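Local coordinates for protein vibralactone Cyclase (Boreostereum vibrans, PDB 6KD0) that probably catalyses the cyclization that forms the fused bicyclic beta-lactone of vibralactone, using an alpha/beta hydrolase fold, at residues Q126-S131 with F163-K168. Residues are numbered along the deposited sequence; the frame is centred on the assembly and turned at random.
Sequences QVCAVS and FNADPK
Cys128 is the bump of this contact, and the bend of the chain from Phe163 to Ala165 is the hollow that takes it. CB of Cys128 meets CB of Ala165 at 3.8 Å on one flank. On another flank, CB of Cys128 comes to the edge of the Phe163 ring, near the ring plane, 4.1 Å from CD1. The thiol reaches on to the backbone of the bend. SG of Cys128 is 3.3 Å from O of Phe163 and 3.5 Å from O of Asn164. A chi1 of -61°, with SG anti to the carbonyl carbon, carries the sulfur there. Two residues along the strand, Val130 makes a second, smaller bump. CG2 of Val130 presses obliquely on the outer part of the same ring, 3.9 Å from CE1 of Phe163, and these two side chains cross at about a right angle. The ring therefore spans both strand side chains. It also packs on Ile84 of strand 76-85, while Ala165 packs on Leu97 of strand 97-101. The contact thus lays the loop between helix 144-158 and strand 171-176 over one face of the central sheet of the alpha/beta hydrolase fold. Asn164 turns its amide away and gives ND2 to the backbone oxygens of Lys91 and Lys93. Chemically the interface is mainly apolar and buried, so shape fit and the exclusion of water probably hold it, with the thiol set against two backbone carbonyls.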
ATOM      1  N   GLN A 126       3.586  -7.948  17.310  1.00 21.19           N
ATOM      2  CA  GLN A 126       3.315  -9.365  17.510  1.00 25.20           C
ATOM      3  C   GLN A 126       2.227  -9.848  16.547  1.00 24.84           C
ATOM      4  O   GLN A 126       1.173 -10.338  16.949  1.00 21.33           O
ATOM      5  CB  GLN A 126       2.945  -9.633  18.972  1.00 25.57           C
ATOM      6  CG  GLN A 126       4.106  -9.348  19.934  1.00 30.70           C
ATOM      7  CD  GLN A 126       5.263 -10.315  19.745  1.00 26.13           C
ATOM      8  OE1 GLN A 126       5.162 -11.487  20.087  1.00 28.18           O
ATOM      9  NE2 GLN A 126       6.356  -9.832  19.168  1.00 26.60           N
ATOM     10  N   VAL A 127       2.502  -9.688  15.247  1.00 22.77           N
ATOM     11  CA  VAL A 127       1.640 -10.216  14.197  1.00 21.93           C
ATOM     12  C   VAL A 127       2.528 -10.926  13.192  1.00 25.27           C
ATOM     13  O   VAL A 127       3.711 -10.619  13.066  1.00 25.85           O
ATOM     14  CB  VAL A 127       0.809  -9.122  13.486  1.00 23.86           C
ATOM     15  CG1 VAL A 127      -0.030  -8.329  14.494  1.00 22.73           C
ATOM     16  CG2 VAL A 127       1.721  -8.202  12.688  1.00 24.34           C
ATOM     17  N   CYS A 128       1.947 -11.896  12.487  1.00 18.06           N
ATOM     18  CA  CYS A 128       2.587 -12.510  11.334  1.00 23.76           C
ATOM     19  C   CYS A 128       2.299 -11.646  10.115  1.00 23.76           C
ATOM     20  O   CYS A 128       1.137 -11.367   9.815  1.00 24.34           O
ATOM     21  CB  CYS A 128       2.071 -13.928  11.097  1.00 25.16           C
ATOM     22  SG  CYS A 128       2.387 -15.031  12.482  1.00 26.02           S
ATOM     23  N   ALA A 129       3.347 -11.218   9.430  1.00 22.72           N
ATOM     24  CA  ALA A 129       3.201 -10.424   8.219  1.00 21.25           C
ATOM     25  C   ALA A 129       3.407 -11.305   6.998  1.00 20.64           C
ATOM     26  O   ALA A 129       4.165 -12.277   7.032  1.00 18.76           O
ATOM     27  CB  ALA A 129       4.186  -9.262   8.187  1.00 17.93           C
ATOM     28  N   VAL A 130       2.732 -10.950   5.908  1.00 19.37           N
ATOM     29  CA  VAL A 130       2.854 -11.658   4.639  1.00 17.80           C
ATOM     30  C   VAL A 130       3.090 -10.620   3.553  1.00 18.25           C
ATOM     31  O   VAL A 130       2.406  -9.591   3.525  1.00 20.99           O
ATOM     32  CB  VAL A 130       1.582 -12.474   4.332  1.00 19.59           C
ATOM     33  CG1 VAL A 130       1.765 -13.282   3.061  1.00 17.16           C
ATOM     34  CG2 VAL A 130       1.219 -13.353   5.510  1.00 19.73           C
ATOM     35  N   SER A 131       4.058 -10.880   2.680  1.00 18.85           N
ATOM     36  CA  SER A 131       4.404 -10.010   1.559  1.00 16.97           C
ATOM     37  C   SER A 131       4.492 -10.864   0.300  1.00 18.58           C
ATOM     38  O   SER A 131       5.047 -11.963   0.343  1.00 19.24           O
ATOM     39  CB  SER A 131       5.735  -9.316   1.818  1.00 17.71           C
ATOM     40  OG  SER A 131       5.957  -8.284   0.866  1.00 21.99           O
ATOM     41  N   PHE A 163       2.096 -20.923   9.462  1.00 24.51           N
ATOM     42  CA  PHE A 163       3.147 -20.007   9.898  1.00 26.33           C
ATOM     43  C   PHE A 163       2.728 -19.244  11.158  1.00 27.37           C
ATOM     44  O   PHE A 163       3.108 -18.079  11.358  1.00 22.06           O
ATOM     45  CB  PHE A 163       3.581 -19.072   8.760  1.00 27.38           C
ATOM     46  CG  PHE A 163       2.451 -18.355   8.070  1.00 23.79           C
ATOM     47  CD1 PHE A 163       2.044 -17.108   8.498  1.00 23.13           C
ATOM     48  CD2 PHE A 163       1.824 -18.918   6.962  1.00 24.12           C
ATOM     49  CE1 PHE A 163       1.003 -16.433   7.857  1.00 23.30           C
ATOM     50  CE2 PHE A 163       0.787 -18.260   6.323  1.00 24.29           C
ATOM     51  CZ  PHE A 163       0.371 -17.017   6.772  1.00 23.27           C
ATOM     52  N   ASN A 164       1.959 -19.909  12.036  1.00 27.14           N
ATOM     53  CA  ASN A 164       1.637 -19.426  13.385  1.00 24.63           C
ATOM     54  C   ASN A 164       0.702 -18.218  13.378  1.00 26.26           C
ATOM     55  O   ASN A 164       0.703 -17.424  14.324  1.00 24.96           O
ATOM     56  CB  ASN A 164       2.905 -19.082  14.183  1.00 30.92           C
ATOM     57  CG  ASN A 164       3.653 -20.306  14.648  1.00 29.50           C
ATOM     58  OD1 ASN A 164       4.383 -20.926  13.885  1.00 31.12           O
ATOM     59  ND2 ASN A 164       3.477 -20.656  15.922  1.00 35.02           N
ATOM     60  N   ALA A 165      -0.107 -18.066  12.332  1.00 23.19           N
ATOM     61  CA  ALA A 165      -1.065 -16.976  12.234  1.00 19.73           C
ATOM     62  C   ALA A 165      -2.483 -17.511  12.387  1.00 22.03           C
ATOM     63  O   ALA A 165      -2.768 -18.675  12.075  1.00 21.99           O
ATOM     64  CB  ALA A 165      -0.932 -16.235  10.899  1.00 19.30           C
ATOM     65  N   ASP A 166      -3.365 -16.656  12.891  1.00 25.36           N
ATOM     66  CA  ASP A 166      -4.782 -16.994  12.986  1.00 24.31           C
ATOM     67  C   ASP A 166      -5.580 -15.741  12.649  1.00 22.73           C
ATOM     68  O   ASP A 166      -5.635 -14.799  13.453  1.00 24.83           O
ATOM     69  CB  ASP A 166      -5.134 -17.540  14.378  1.00 28.30           C
ATOM     70  CG  ASP A 166      -6.634 -17.813  14.552  1.00 29.20           C
ATOM     71  OD1 ASP A 166      -7.416 -17.643  13.584  1.00 29.45           O
ATOM     72  OD2 ASP A 166      -7.023 -18.210  15.674  1.00 37.08           O
ATOM     73  N   PRO A 167      -6.201 -15.693  11.466  1.00 23.75           N
ATOM     74  CA  PRO A 167      -6.916 -14.475  11.062  1.00 24.01           C
ATOM     75  C   PRO A 167      -8.102 -14.157  11.946  1.00 23.47           C
ATOM     76  O   PRO A 167      -8.567 -13.011  11.939  1.00 23.21           O
ATOM     77  CB  PRO A 167      -7.343 -14.775   9.617  1.00 26.41           C
ATOM     78  CG  PRO A 167      -7.307 -16.248   9.482  1.00 27.60           C
ATOM     79  CD  PRO A 167      -6.258 -16.750  10.447  1.00 23.37           C
ATOM     80  N   LYS A 168      -8.608 -15.128  12.713  1.00 23.62           N
ATOM     81  CA  LYS A 168      -9.629 -14.824  13.708  1.00 27.90           C
ATOM     82  C   LYS A 168      -9.099 -13.910  14.798  1.00 29.85           C
ATOM     83  O   LYS A 168      -9.895 -13.247  15.465  1.00 26.28           O
ATOM     84  CB  LYS A 168     -10.165 -16.106  14.349  1.00 31.02           C
ATOM     85  CG  LYS A 168     -10.726 -17.124  13.372  1.00 32.33           C
ATOM     86  CD  LYS A 168     -12.132 -16.785  12.929  1.00 42.83           C
ATOM     87  CE  LYS A 168     -13.151 -17.144  13.999  1.00 54.74           C
ATOM     88  NZ  LYS A 168     -14.077 -16.013  14.294  1.00 62.09           N
TER